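Local coordinates for phosphotriesterase family protein (PDB 3PNZ), which is a lactonase of the amidohydrolase superfamily that probably hydrolyses phosphorylated sugar lactones with the aid of two zinc ions, at residues L16-S21 / K316-N321; T127-T132 / V173-H178; T192-Q197 / P222-Q227. All coordinates share one frame; numbering follows the deposited sequence.

Contact 1: L16-S21 / K316-N321; sequences LGFTYS and KFFVDN
Phe18 and Phe318 meet where the first strand of the TIM barrel of this amidohydrolase-fold enzyme passes the C-terminal helix 310-325. The two side chains project in a common direction, with ring planes only 11° apart. The rings are displaced so that little of one covers the other, and the centroids stand 4.6 Å apart. The slip brings CB of Phe318 over the face of the Phe18 ring, a CH-pi contact of 3.7 Å to the centroid, while CZ of Phe18 lies over one face of the Phe318 ring. Phe18 reaches this place because its CG is anti to the backbone N (chi1 -169°), which carries the ring along the helix. At the edge of the Phe318 ring, in its plane, sits the carbonyl oxygen of Thr19, 3.4 Å from CD1 of Phe318. Beyond, Ile291, Trp295 and Val296 of helix 289-305 also pack on Phe318.

The helix has a wider pi-type turn at 316-320, and here the strand uses the carbonyl of Phe318: Thr19 N donates to Phe318 O at 2.8 Å, in the carbonyl plane. Thr19 OG1 turns back to Gly17 O, and a water bridges that same oxygen to Val319 O, donating to the latter at 2.7 Å.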
ATOM      1  N   LEU A  16       5.735 -15.383   4.388  1.00 22.26           N
ATOM      2  CA  LEU A  16       5.186 -14.034   4.572  1.00 20.18           C
ATOM      3  C   LEU A  16       4.527 -13.864   5.951  1.00 18.96           C
ATOM      4  O   LEU A  16       4.744 -12.860   6.637  1.00 19.53           O
ATOM      5  CB  LEU A  16       4.199 -13.693   3.447  1.00 20.81           C
ATOM      6  CG  LEU A  16       3.887 -12.206   3.254  1.00 20.52           C
ATOM      7  CD1 LEU A  16       5.132 -11.494   2.781  1.00 21.53           C
ATOM      8  CD2 LEU A  16       2.744 -12.034   2.237  1.00 19.21           C
ATOM      9  N   GLY A  17       3.728 -14.847   6.355  1.00 20.71           N
ATOM     10  CA  GLY A  17       3.059 -14.823   7.640  1.00 21.35           C
ATOM     11  C   GLY A  17       2.060 -13.685   7.781  1.00 25.38           C
ATOM     12  O   GLY A  17       1.565 -13.155   6.779  1.00 19.98           O
ATOM     13  N   PHE A  18       1.778 -13.320   9.028  1.00 21.42           N
ATOM     14  CA  PHE A  18       0.782 -12.305   9.351  1.00 18.98           C
ATOM     15  C   PHE A  18       1.216 -10.944   8.814  1.00 20.11           C
ATOM     16  O   PHE A  18       2.282 -10.441   9.164  1.00 21.36           O
ATOM     17  CB  PHE A  18       0.560 -12.240  10.870  1.00 20.62           C
ATOM     18  CG  PHE A  18      -0.629 -11.421  11.264  1.00 21.55           C
ATOM     19  CD1 PHE A  18      -1.857 -12.021  11.475  1.00 21.55           C
ATOM     20  CD2 PHE A  18      -0.519 -10.051  11.409  1.00 22.57           C
ATOM     21  CE1 PHE A  18      -2.967 -11.264  11.825  1.00 22.48           C
ATOM     22  CE2 PHE A  18      -1.620  -9.291  11.763  1.00 20.66           C
ATOM     23  CZ  PHE A  18      -2.843  -9.899  11.968  1.00 20.52           C
ATOM     24  N   THR A  19       0.387 -10.347   7.959  1.00 17.95           N
ATOM     25  CA  THR A  19       0.809  -9.194   7.168  1.00 18.55           C
ATOM     26  C   THR A  19      -0.180  -8.032   7.232  1.00 19.70           C
ATOM     27  O   THR A  19      -1.389  -8.240   7.102  1.00 19.01           O
ATOM     28  CB  THR A  19       0.948  -9.571   5.664  1.00 20.42           C
ATOM     29  OG1 THR A  19       1.945 -10.593   5.502  1.00 20.05           O
ATOM     30  CG2 THR A  19       1.345  -8.354   4.824  1.00 20.77           C
ATOM     31  N   TYR A  20       0.343  -6.825   7.425  1.00 21.18           N
ATOM     32  CA  TYR A  20      -0.421  -5.594   7.183  1.00 18.99           C
ATOM     33  C   TYR A  20      -0.152  -5.166   5.752  1.00 17.03           C
ATOM     34  O   TYR A  20       0.996  -4.934   5.384  1.00 18.72           O
ATOM     35  CB  TYR A  20       0.038  -4.463   8.113  1.00 17.45           C
ATOM     36  CG  TYR A  20      -0.420  -4.527   9.560  1.00 17.13           C
ATOM     37  CD1 TYR A  20      -1.357  -5.455   9.994  1.00 17.31           C
ATOM     38  CD2 TYR A  20       0.088  -3.632  10.489  1.00 20.47           C
ATOM     39  CE1 TYR A  20      -1.766  -5.499  11.330  1.00 17.49           C
ATOM     40  CE2 TYR A  20      -0.314  -3.662  11.820  1.00 19.08           C
ATOM     41  CZ  TYR A  20      -1.239  -4.590  12.236  1.00 19.10           C
ATOM     42  OH  TYR A  20      -1.625  -4.608  13.568  1.00 21.00           O
ATOM     43  N   SER A  21      -1.206  -5.019   4.958  1.00 17.84           N
ATOM     44  CA  SER A  21      -1.065  -4.856   3.509  1.00 19.42           C
ATOM     45  C   SER A  21      -0.874  -3.435   2.957  1.00 19.10           C
ATOM     46  O   SER A  21      -0.652  -3.280   1.762  1.00 19.01           O
ATOM     47  CB  SER A  21      -2.245  -5.521   2.793  1.00 20.21           C
ATOM     48  OG  SER A  21      -2.201  -6.928   2.945  1.00 21.77           O
ATOM     49  N   LYS A 316      -7.354 -15.689   6.390  1.00 18.84           N
ATOM     50  CA  LYS A 316      -7.338 -15.269   4.994  1.00 20.15           C
ATOM     51  C   LYS A 316      -6.898 -13.816   4.835  1.00 19.40           C
ATOM     52  O   LYS A 316      -6.005 -13.535   4.038  1.00 17.50           O
ATOM     53  CB  LYS A 316      -8.691 -15.513   4.320  1.00 19.68           C
ATOM     54  CG  LYS A 316      -9.013 -16.997   4.218  1.00 25.25           C
ATOM     55  CD  LYS A 316     -10.181 -17.283   3.321  1.00 27.09           C
ATOM     56  CE  LYS A 316     -10.161 -18.758   2.897  1.00 26.88           C
ATOM     57  NZ  LYS A 316     -11.230 -19.037   1.921  1.00 30.26           N
ATOM     58  N   PHE A 317      -7.495 -12.895   5.597  1.00 18.71           N
ATOM     59  CA  PHE A 317      -7.200 -11.478   5.386  1.00 19.67           C
ATOM     60  C   PHE A 317      -5.730 -11.133   5.643  1.00 18.89           C
ATOM     61  O   PHE A 317      -5.161 -10.287   4.951  1.00 17.22           O
ATOM     62  CB  PHE A 317      -8.085 -10.560   6.253  1.00 15.26           C
ATOM     63  CG  PHE A 317      -9.562 -10.765   6.058  1.00 17.52           C
ATOM     64  CD1 PHE A 317     -10.049 -11.449   4.952  1.00 19.09           C
ATOM     65  CD2 PHE A 317     -10.465 -10.278   6.991  1.00 20.06           C
ATOM     66  CE1 PHE A 317     -11.407 -11.641   4.781  1.00 20.08           C
ATOM     67  CE2 PHE A 317     -11.830 -10.460   6.820  1.00 18.03           C
ATOM     68  CZ  PHE A 317     -12.299 -11.144   5.722  1.00 18.47           C
ATOM     69  N   PHE A 318      -5.122 -11.764   6.647  1.00 17.20           N
ATOM     70  CA  PHE A 318      -3.772 -11.378   7.058  1.00 17.70           C
ATOM     71  C   PHE A 318      -2.684 -12.369   6.680  1.00 19.24           C
ATOM     72  O   PHE A 318      -1.502 -12.044   6.789  1.00 18.44           O
ATOM     73  CB  PHE A 318      -3.713 -11.120   8.567  1.00 18.06           C
ATOM     74  CG  PHE A 318      -4.604 -10.001   9.021  1.00 18.84           C
ATOM     75  CD1 PHE A 318      -4.185  -8.681   8.910  1.00 19.48           C
ATOM     76  CD2 PHE A 318      -5.857 -10.265   9.543  1.00 20.61           C
ATOM     77  CE1 PHE A 318      -5.000  -7.636   9.327  1.00 18.83           C
ATOM     78  CE2 PHE A 318      -6.678  -9.225   9.954  1.00 18.78           C
ATOM     79  CZ  PHE A 318      -6.245  -7.914   9.841  1.00 18.51           C
ATOM     80  N   VAL A 319      -3.066 -13.572   6.263  1.00 17.27           N
ATOM     81  CA  VAL A 319      -2.060 -14.568   5.886  1.00 18.33           C
ATOM     82  C   VAL A 319      -2.246 -15.083   4.462  1.00 15.41           C
ATOM     83  O   VAL A 319      -1.413 -14.823   3.603  1.00 19.66           O
ATOM     84  CB  VAL A 319      -2.017 -15.766   6.858  1.00 20.30           C
ATOM     85  CG1 VAL A 319      -0.925 -16.749   6.420  1.00 20.57           C
ATOM     86  CG2 VAL A 319      -1.780 -15.295   8.284  1.00 21.18           C
ATOM     87  N   ASP A 320      -3.335 -15.800   4.205  1.00 18.81           N
ATOM     88  CA  ASP A 320      -3.512 -16.445   2.902  1.00 20.20           C
ATOM     89  C   ASP A 320      -3.606 -15.442   1.751  1.00 20.99           C
ATOM     90  O   ASP A 320      -2.940 -15.600   0.735  1.00 17.94           O
ATOM     91  CB  ASP A 320      -4.744 -17.352   2.896  1.00 21.04           C
ATOM     92  CG  ASP A 320      -4.653 -18.474   3.917  1.00 28.34           C
ATOM     93  OD1 ASP A 320      -3.536 -18.775   4.377  1.00 31.02           O
ATOM     94  OD2 ASP A 320      -5.703 -19.051   4.262  1.00 35.24           O
ATOM     95  N   ASN A 321      -4.420 -14.403   1.926  1.00 19.14           N
ATOM     96  CA  ASN A 321      -4.642 -13.436   0.850  1.00 17.25           C
ATOM     97  C   ASN A 321      -3.393 -12.613   0.496  1.00 16.28           C
ATOM     98  O   ASN A 321      -3.057 -12.475  -0.680  1.00 18.00           O
ATOM     99  CB  ASN A 321      -5.875 -12.545   1.144  1.00 16.13           C
ATOM    100  CG  ASN A 321      -7.171 -13.352   1.237  1.00 19.89           C
ATOM    101  OD1 ASN A 321      -7.189 -14.563   0.975  1.00 18.34           O
ATOM    102  ND2 ASN A 321      -8.268 -12.684   1.585  1.00 17.38           N
TER
HETATM  103  O   HOH W   1       1.199 -14.446   4.358  1.00 20.69           O
HETATM  104  O   HOH W   2      -3.912  -7.868   4.910  1.00 21.60           O

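Contact 2: T127-T132 / V173-H178; sequences TTDKLT and VARAHH. With PO4 (phosphate ion), chain M.
Arg175 of helix 164-180 runs past Thr132, Thr128 and Asp129 at the start of helix 128-140, two helices of the TIM-barrel enzyme whose short segments cross at -53° with axes 8.8 Å apart. Its CB lies 3.7 Å from OG1 of Thr132, the two side chains being roughly perpendicular. CG is anti to the carbonyl carbon, and from there to NE the chain is extended, running out along the first turn of the other helix. NE is held from elsewhere, by a salt bridge to Glu204. At the tip, NH1 passes 3.6 Å from CG2 of Thr128 and has OD1 of Asp129 near the guanidinium plane; at 4.0 Å this is a long salt bridge, with the two planar groups 61° apart.

Nearer the helix backbones, CG2 of Thr132 rests on the backbone of Ala176, 3.6 Å from its N, with the alanine CB slightly farther off. OG1 of Thr132 is hydrogen-bonded to Ala172 O. Thr127 is the N-cap of helix 128-140, its OG1 accepting from Lys130 N. At this helix N-terminus a phosphate ion, probably from the crystallisation liquor, takes a hydrogen bond of 2.8 Å from Thr128 N to its O4, with 163° at the hydrogen.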
ATOM      1  N   THR A 127       9.168  10.578 -21.018  1.00 28.56           N
ATOM      2  CA  THR A 127       8.326   9.694 -21.816  1.00 27.81           C
ATOM      3  C   THR A 127       7.806   8.561 -20.941  1.00 25.19           C
ATOM      4  O   THR A 127       8.434   8.202 -19.950  1.00 26.40           O
ATOM      5  CB  THR A 127       9.094   9.064 -22.990  1.00 31.04           C
ATOM      6  OG1 THR A 127      10.137   8.228 -22.476  1.00 28.75           O
ATOM      7  CG2 THR A 127       9.698  10.141 -23.885  1.00 29.76           C
ATOM      8  N   THR A 128       6.671   7.993 -21.324  1.00 25.93           N
ATOM      9  CA  THR A 128       6.108   6.863 -20.597  1.00 26.61           C
ATOM     10  C   THR A 128       7.158   5.756 -20.440  1.00 28.86           C
ATOM     11  O   THR A 128       7.302   5.172 -19.366  1.00 25.47           O
ATOM     12  CB  THR A 128       4.837   6.318 -21.289  1.00 29.40           C
ATOM     13  OG1 THR A 128       3.888   7.381 -21.455  1.00 28.63           O
ATOM     14  CG2 THR A 128       4.201   5.219 -20.463  1.00 27.14           C
ATOM     15  N   ASP A 129       7.914   5.489 -21.501  1.00 29.68           N
ATOM     16  CA  ASP A 129       8.896   4.405 -21.457  1.00 29.08           C
ATOM     17  C   ASP A 129      10.007   4.671 -20.445  1.00 26.36           C
ATOM     18  O   ASP A 129      10.483   3.753 -19.777  1.00 24.53           O
ATOM     19  CB  ASP A 129       9.471   4.136 -22.850  1.00 34.34           C
ATOM     20  CG  ASP A 129       8.457   3.493 -23.784  1.00 41.40           C
ATOM     21  OD1 ASP A 129       7.363   3.102 -23.313  1.00 41.90           O
ATOM     22  OD2 ASP A 129       8.753   3.379 -24.994  1.00 53.18           O
ATOM     23  N   LYS A 130      10.411   5.928 -20.323  1.00 25.63           N
ATOM     24  CA  LYS A 130      11.425   6.293 -19.345  1.00 26.89           C
ATOM     25  C   LYS A 130      10.873   6.238 -17.923  1.00 24.81           C
ATOM     26  O   LYS A 130      11.593   5.916 -16.985  1.00 23.92           O
ATOM     27  CB  LYS A 130      12.002   7.677 -19.654  1.00 26.56           C
ATOM     28  CG  LYS A 130      12.974   7.679 -20.830  1.00 32.14           C
ATOM     29  CD  LYS A 130      14.196   6.836 -20.503  1.00 38.55           C
ATOM     30  CE  LYS A 130      15.145   6.724 -21.693  1.00 46.13           C
ATOM     31  NZ  LYS A 130      16.276   5.797 -21.395  1.00 46.34           N
ATOM     32  N   LEU A 131       9.593   6.554 -17.756  1.00 23.67           N
ATOM     33  CA  LEU A 131       8.967   6.386 -16.449  1.00 21.80           C
ATOM     34  C   LEU A 131       8.913   4.900 -16.087  1.00 22.23           C
ATOM     35  O   LEU A 131       9.159   4.519 -14.940  1.00 21.52           O
ATOM     36  CB  LEU A 131       7.573   7.034 -16.414  1.00 21.07           C
ATOM     37  CG  LEU A 131       7.570   8.569 -16.465  1.00 21.19           C
ATOM     38  CD1 LEU A 131       6.130   9.108 -16.537  1.00 23.18           C
ATOM     39  CD2 LEU A 131       8.313   9.164 -15.274  1.00 22.50           C
ATOM     40  N   THR A 132       8.608   4.062 -17.070  1.00 21.80           N
ATOM     41  CA  THR A 132       8.634   2.621 -16.861  1.00 22.59           C
ATOM     42  C   THR A 132      10.025   2.180 -16.393  1.00 21.79           C
ATOM     43  O   THR A 132      10.149   1.441 -15.425  1.00 21.47           O
ATOM     44  CB  THR A 132       8.233   1.864 -18.130  1.00 22.47           C
ATOM     45  OG1 THR A 132       6.864   2.162 -18.450  1.00 23.58           O
ATOM     46  CG2 THR A 132       8.399   0.350 -17.936  1.00 20.86           C
ATOM     47  N   VAL A 173       3.376   2.120 -15.117  1.00 19.52           N
ATOM     48  CA  VAL A 173       3.411   1.083 -14.088  1.00 18.08           C
ATOM     49  C   VAL A 173       2.953  -0.275 -14.621  1.00 18.95           C
ATOM     50  O   VAL A 173       3.549  -1.306 -14.297  1.00 18.76           O
ATOM     51  CB  VAL A 173       2.576   1.503 -12.865  1.00 19.59           C
ATOM     52  CG1 VAL A 173       2.368   0.333 -11.922  1.00 18.41           C
ATOM     53  CG2 VAL A 173       3.268   2.659 -12.157  1.00 15.98           C
ATOM     54  N   ALA A 174       1.910  -0.276 -15.453  1.00 15.85           N
ATOM     55  CA  ALA A 174       1.460  -1.507 -16.094  1.00 18.12           C
ATOM     56  C   ALA A 174       2.610  -2.129 -16.890  1.00 19.43           C
ATOM     57  O   ALA A 174       2.867  -3.330 -16.822  1.00 18.98           O
ATOM     58  CB  ALA A 174       0.262  -1.239 -16.993  1.00 18.57           C
ATOM     59  N   ARG A 175       3.316  -1.289 -17.628  1.00 18.87           N
ATOM     60  CA  ARG A 175       4.418  -1.771 -18.449  1.00 20.56           C
ATOM     61  C   ARG A 175       5.599  -2.224 -17.592  1.00 22.14           C
ATOM     62  O   ARG A 175       6.315  -3.159 -17.962  1.00 22.77           O
ATOM     63  CB  ARG A 175       4.787  -0.716 -19.487  1.00 21.35           C
ATOM     64  CG  ARG A 175       3.627  -0.490 -20.459  1.00 20.95           C
ATOM     65  CD  ARG A 175       3.786   0.762 -21.295  1.00 23.30           C
ATOM     66  NE  ARG A 175       2.516   1.124 -21.918  1.00 23.14           N
ATOM     67  CZ  ARG A 175       2.361   2.142 -22.761  1.00 26.36           C
ATOM     68  NH1 ARG A 175       3.403   2.898 -23.090  1.00 25.55           N
ATOM     69  NH2 ARG A 175       1.164   2.398 -23.277  1.00 28.24           N
ATOM     70  N   ALA A 176       5.782  -1.595 -16.435  1.00 18.96           N
ATOM     71  CA  ALA A 176       6.795  -2.057 -15.486  1.00 17.97           C
ATOM     72  C   ALA A 176       6.406  -3.427 -14.943  1.00 21.08           C
ATOM     73  O   ALA A 176       7.267  -4.277 -14.709  1.00 21.23           O
ATOM     74  CB  ALA A 176       6.994  -1.052 -14.351  1.00 20.27           C
ATOM     75  N   HIS A 177       5.110  -3.656 -14.740  1.00 18.29           N
ATOM     76  CA  HIS A 177       4.682  -4.994 -14.353  1.00 18.47           C
ATOM     77  C   HIS A 177       5.037  -6.018 -15.431  1.00 21.37           C
ATOM     78  O   HIS A 177       5.504  -7.117 -15.128  1.00 20.20           O
ATOM     79  CB  HIS A 177       3.185  -5.100 -14.092  1.00 18.58           C
ATOM     80  CG  HIS A 177       2.712  -6.519 -14.119  1.00 17.54           C
ATOM     81  ND1 HIS A 177       2.833  -7.360 -13.035  1.00 18.88           N
ATOM     82  CD2 HIS A 177       2.206  -7.270 -15.125  1.00 19.64           C
ATOM     83  CE1 HIS A 177       2.392  -8.561 -13.363  1.00 18.79           C
ATOM     84  NE2 HIS A 177       2.009  -8.534 -14.627  1.00 21.50           N
ATOM     85  N   HIS A 178       4.780  -5.684 -16.688  1.00 19.70           N
ATOM     86  CA  HIS A 178       5.063  -6.648 -17.752  1.00 22.24           C
ATOM     87  C   HIS A 178       6.538  -7.056 -17.753  1.00 23.74           C
ATOM     88  O   HIS A 178       6.866  -8.215 -18.024  1.00 25.25           O
ATOM     89  CB  HIS A 178       4.635  -6.121 -19.115  1.00 23.41           C
ATOM     90  CG  HIS A 178       3.156  -6.172 -19.334  1.00 25.55           C
ATOM     91  ND1 HIS A 178       2.438  -7.344 -19.244  1.00 28.00           N
ATOM     92  CD2 HIS A 178       2.262  -5.204 -19.642  1.00 26.97           C
ATOM     93  CE1 HIS A 178       1.164  -7.097 -19.485  1.00 28.47           C
ATOM     94  NE2 HIS A 178       1.031  -5.807 -19.734  1.00 26.80           N
TER
HETATM   95  P   PO4 M 337       4.540   9.201 -24.492  1.00 56.55           P
HETATM   96  O1  PO4 M 337       4.719   7.791 -25.012  1.00 53.00           O
HETATM   97  O2  PO4 M 337       3.120   9.386 -24.002  1.00 55.74           O
HETATM   98  O3  PO4 M 337       4.812  10.198 -25.594  1.00 62.46           O
HETATM   99  O4  PO4 M 337       5.507   9.438 -23.360  1.00 42.89           O

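Contact 3: T192-Q197 / P222-Q227; sequences TMALEQ and PYYHKQ
Tyr224 reaches out from the first turn of helix 222-229 to Ala194 and Leu195 at the N-terminus of helix 194-203, so that one phenol spans two neighbouring outer helices of the barrel. Its CG is anti to the backbone N (chi1 174°), which sends the ring across the gap and brings OH to the first turn of the other helix. There Ala194 N donates to Tyr224 OH at 3.1 Å, with 147° at the hydrogen. CB of the same alanine lies 3.0 Å from that oxygen and 3.8 Å from CZ of Tyr224, meeting the ring obliquely.

The side chains of Leu195 and Tyr224 pass antiparallel, and CG of the leucine comes within 4.2 Å of CE1 of the tyrosine. Further along, Leu195 meets Gln227 nearly at right angles: CD1 of the leucine is 3.6 Å from OE1 of the amide, while CD2 lies 4.1 Å from CB of Gln227. Val228, the next residue of that helix, packs on both Ala194 and Leu195.

The phenol oxygen is also hydrogen-bonded to Gly191 O. Because Ala194 N-H donates a hydrogen bond to the phenol oxygen, and Gly191 O can only accept, the hydroxyl acts as acceptor to one and donor to the other, tying the phenol to the backbone on both flanks of Thr192 and Met193 at the start of helix 194-203.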
ATOM      1  N   THR A 192     -12.640   6.173  -5.017  1.00 13.69           N
ATOM      2  CA  THR A 192     -13.217   6.398  -6.338  1.00 13.90           C
ATOM      3  C   THR A 192     -12.322   5.932  -7.494  1.00 14.58           C
ATOM      4  O   THR A 192     -11.108   5.780  -7.346  1.00 15.99           O
ATOM      5  CB  THR A 192     -13.546   7.890  -6.558  1.00 15.95           C
ATOM      6  OG1 THR A 192     -12.326   8.642  -6.617  1.00 14.86           O
ATOM      7  CG2 THR A 192     -14.417   8.422  -5.420  1.00 16.04           C
ATOM      8  N   MET A 193     -12.961   5.696  -8.636  1.00 14.60           N
ATOM      9  CA  MET A 193     -12.303   5.476  -9.924  1.00 16.38           C
ATOM     10  C   MET A 193     -11.738   4.069 -10.118  1.00 15.67           C
ATOM     11  O   MET A 193     -11.005   3.828 -11.075  1.00 15.52           O
ATOM     12  CB  MET A 193     -11.221   6.526 -10.190  1.00 17.80           C
ATOM     13  CG  MET A 193     -11.736   7.972 -10.117  1.00 17.25           C
ATOM     14  SD  MET A 193     -13.222   8.275 -11.131  1.00 19.05           S
ATOM     15  CE  MET A 193     -12.516   8.284 -12.769  1.00 19.58           C
ATOM     16  N   ALA A 194     -12.099   3.132  -9.244  1.00 15.85           N
ATOM     17  CA  ALA A 194     -11.570   1.771  -9.407  1.00 15.64           C
ATOM     18  C   ALA A 194     -11.909   1.173 -10.770  1.00 16.09           C
ATOM     19  O   ALA A 194     -11.058   0.555 -11.411  1.00 17.90           O
ATOM     20  CB  ALA A 194     -12.046   0.858  -8.287  1.00 16.36           C
ATOM     21  N   LEU A 195     -13.149   1.343 -11.222  1.00 15.98           N
ATOM     22  CA  LEU A 195     -13.550   0.738 -12.485  1.00 16.56           C
ATOM     23  C   LEU A 195     -12.829   1.367 -13.674  1.00 16.52           C
ATOM     24  O   LEU A 195     -12.533   0.684 -14.659  1.00 17.47           O
ATOM     25  CB  LEU A 195     -15.062   0.806 -12.666  1.00 16.40           C
ATOM     26  CG  LEU A 195     -15.857   0.063 -11.589  1.00 18.58           C
ATOM     27  CD1 LEU A 195     -17.352   0.322 -11.789  1.00 26.43           C
ATOM     28  CD2 LEU A 195     -15.542  -1.430 -11.606  1.00 20.19           C
ATOM     29  N   GLU A 196     -12.553   2.666 -13.580  1.00 15.99           N
ATOM     30  CA  GLU A 196     -11.809   3.344 -14.632  1.00 16.68           C
ATOM     31  C   GLU A 196     -10.323   2.958 -14.627  1.00 17.26           C
ATOM     32  O   GLU A 196      -9.713   2.830 -15.693  1.00 19.03           O
ATOM     33  CB  GLU A 196     -11.984   4.860 -14.547  1.00 16.52           C
ATOM     34  CG  GLU A 196     -13.412   5.314 -14.883  1.00 18.32           C
ATOM     35  CD  GLU A 196     -14.398   5.099 -13.747  1.00 22.85           C
ATOM     36  OE1 GLU A 196     -13.977   4.766 -12.621  1.00 20.71           O
ATOM     37  OE2 GLU A 196     -15.614   5.279 -13.977  1.00 27.26           O
ATOM     38  N   GLN A 197      -9.747   2.780 -13.439  1.00 16.34           N
ATOM     39  CA  GLN A 197      -8.390   2.252 -13.338  1.00 15.31           C
ATOM     40  C   GLN A 197      -8.340   0.901 -14.038  1.00 18.22           C
ATOM     41  O   GLN A 197      -7.434   0.624 -14.822  1.00 18.00           O
ATOM     42  CB  GLN A 197      -7.980   2.051 -11.885  1.00 15.98           C
ATOM     43  CG  GLN A 197      -7.753   3.339 -11.103  1.00 18.11           C
ATOM     44  CD  GLN A 197      -7.247   3.058  -9.704  1.00 18.52           C
ATOM     45  OE1 GLN A 197      -7.204   1.907  -9.263  1.00 18.21           O
ATOM     46  NE2 GLN A 197      -6.854   4.109  -8.997  1.00 16.67           N
ATOM     47  N   PRO A 222     -21.993  -1.566  -1.621  1.00 16.74           N
ATOM     48  CA  PRO A 222     -21.987  -3.004  -1.948  1.00 17.08           C
ATOM     49  C   PRO A 222     -21.965  -3.290  -3.448  1.00 18.59           C
ATOM     50  O   PRO A 222     -21.252  -4.191  -3.892  1.00 18.73           O
ATOM     51  CB  PRO A 222     -23.311  -3.506  -1.369  1.00 21.26           C
ATOM     52  CG  PRO A 222     -23.713  -2.490  -0.365  1.00 25.08           C
ATOM     53  CD  PRO A 222     -23.175  -1.181  -0.831  1.00 18.84           C
ATOM     54  N   TYR A 223     -22.756  -2.545  -4.217  1.00 17.20           N
ATOM     55  CA  TYR A 223     -22.858  -2.766  -5.654  1.00 17.99           C
ATOM     56  C   TYR A 223     -21.520  -2.494  -6.335  1.00 17.54           C
ATOM     57  O   TYR A 223     -21.040  -3.299  -7.137  1.00 18.05           O
ATOM     58  CB  TYR A 223     -23.948  -1.872  -6.238  1.00 18.88           C
ATOM     59  CG  TYR A 223     -24.246  -2.103  -7.697  1.00 19.31           C
ATOM     60  CD1 TYR A 223     -25.349  -2.857  -8.092  1.00 23.43           C
ATOM     61  CD2 TYR A 223     -23.439  -1.557  -8.686  1.00 19.03           C
ATOM     62  CE1 TYR A 223     -25.632  -3.061  -9.430  1.00 21.66           C
ATOM     63  CE2 TYR A 223     -23.722  -1.752 -10.030  1.00 19.52           C
ATOM     64  CZ  TYR A 223     -24.816  -2.500 -10.393  1.00 23.18           C
ATOM     65  OH  TYR A 223     -25.083  -2.684 -11.727  1.00 26.53           O
ATOM     66  N   TYR A 224     -20.925  -1.352  -6.004  1.00 15.74           N
ATOM     67  CA  TYR A 224     -19.595  -0.987  -6.487  1.00 16.28           C
ATOM     68  C   TYR A 224     -18.542  -2.001  -6.043  1.00 17.37           C
ATOM     69  O   TYR A 224     -17.734  -2.455  -6.852  1.00 15.23           O
ATOM     70  CB  TYR A 224     -19.257   0.409  -5.957  1.00 15.74           C
ATOM     71  CG  TYR A 224     -17.859   0.934  -6.222  1.00 17.64           C
ATOM     72  CD1 TYR A 224     -17.402   1.151  -7.520  1.00 17.79           C
ATOM     73  CD2 TYR A 224     -17.024   1.287  -5.163  1.00 16.68           C
ATOM     74  CE1 TYR A 224     -16.124   1.683  -7.757  1.00 21.37           C
ATOM     75  CE2 TYR A 224     -15.760   1.818  -5.388  1.00 17.53           C
ATOM     76  CZ  TYR A 224     -15.321   2.016  -6.679  1.00 18.07           C
ATOM     77  OH  TYR A 224     -14.068   2.568  -6.869  1.00 20.62           O
ATOM     78  N   HIS A 225     -18.547  -2.367  -4.766  1.00 16.74           N
ATOM     79  CA  HIS A 225     -17.572  -3.349  -4.284  1.00 16.53           C
ATOM     80  C   HIS A 225     -17.671  -4.672  -5.051  1.00 17.66           C
ATOM     81  O   HIS A 225     -16.652  -5.258  -5.417  1.00 16.68           O
ATOM     82  CB  HIS A 225     -17.744  -3.590  -2.789  1.00 17.91           C
ATOM     83  CG  HIS A 225     -17.091  -2.550  -1.940  1.00 16.68           C
ATOM     84  ND1 HIS A 225     -17.169  -2.555  -0.567  1.00 21.48           N
ATOM     85  CD2 HIS A 225     -16.338  -1.475  -2.271  1.00 19.25           C
ATOM     86  CE1 HIS A 225     -16.484  -1.535  -0.084  1.00 20.73           C
ATOM     87  NE2 HIS A 225     -15.971  -0.861  -1.099  1.00 17.60           N
ATOM     88  N   LYS A 226     -18.898  -5.118  -5.310  1.00 18.04           N
ATOM     89  CA  LYS A 226     -19.106  -6.356  -6.066  1.00 17.81           C
ATOM     90  C   LYS A 226     -18.646  -6.227  -7.522  1.00 17.15           C
ATOM     91  O   LYS A 226     -18.080  -7.170  -8.090  1.00 18.87           O
ATOM     92  CB  LYS A 226     -20.574  -6.790  -5.997  1.00 18.54           C
ATOM     93  CG  LYS A 226     -20.881  -8.053  -6.806  1.00 24.90           C
ATOM     94  CD  LYS A 226     -22.182  -8.707  -6.333  1.00 27.79           C
ATOM     95  CE  LYS A 226     -22.408 -10.039  -7.045  1.00 33.29           C
ATOM     96  NZ  LYS A 226     -23.692 -10.671  -6.629  1.00 34.63           N
ATOM     97  N   GLN A 227     -18.882  -5.064  -8.134  1.00 18.34           N
ATOM     98  CA  GLN A 227     -18.362  -4.807  -9.478  1.00 18.88           C
ATOM     99  C   GLN A 227     -16.845  -4.954  -9.505  1.00 19.19           C
ATOM    100  O   GLN A 227     -16.280  -5.562 -10.415  1.00 18.07           O
ATOM    101  CB  GLN A 227     -18.717  -3.398  -9.951  1.00 19.24           C
ATOM    102  CG  GLN A 227     -20.152  -3.165 -10.387  1.00 20.18           C
ATOM    103  CD  GLN A 227     -20.359  -1.701 -10.759  1.00 23.86           C
ATOM    104  OE1 GLN A 227     -20.205  -0.814  -9.917  1.00 24.15           O
ATOM    105  NE2 GLN A 227     -20.687  -1.443 -12.020  1.00 28.51           N
TER

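The three contacts lie apart on the barrel, with no atoms shared. Contact 1 joins the first strand to the C-terminal helix, 295 residues later, and the other two are nested in the chain between; contact 2 closes before contact 3 opens. By nearest atoms contacts 2 and 3 are closest, about 8 Å apart; by centres it is contacts 1 and 3, at 23 Å, with contacts 1 and 2 at 28 Å. One zinc ion is bound by His22 and His24, just beyond segment 16-21, carboxylated Lys154 and Asp272, the other by Lys154, His187 and His215. The side chains of Tyr20 in contact 1 and Thr192 in contact 3 are each about 11 Å from a zinc ion.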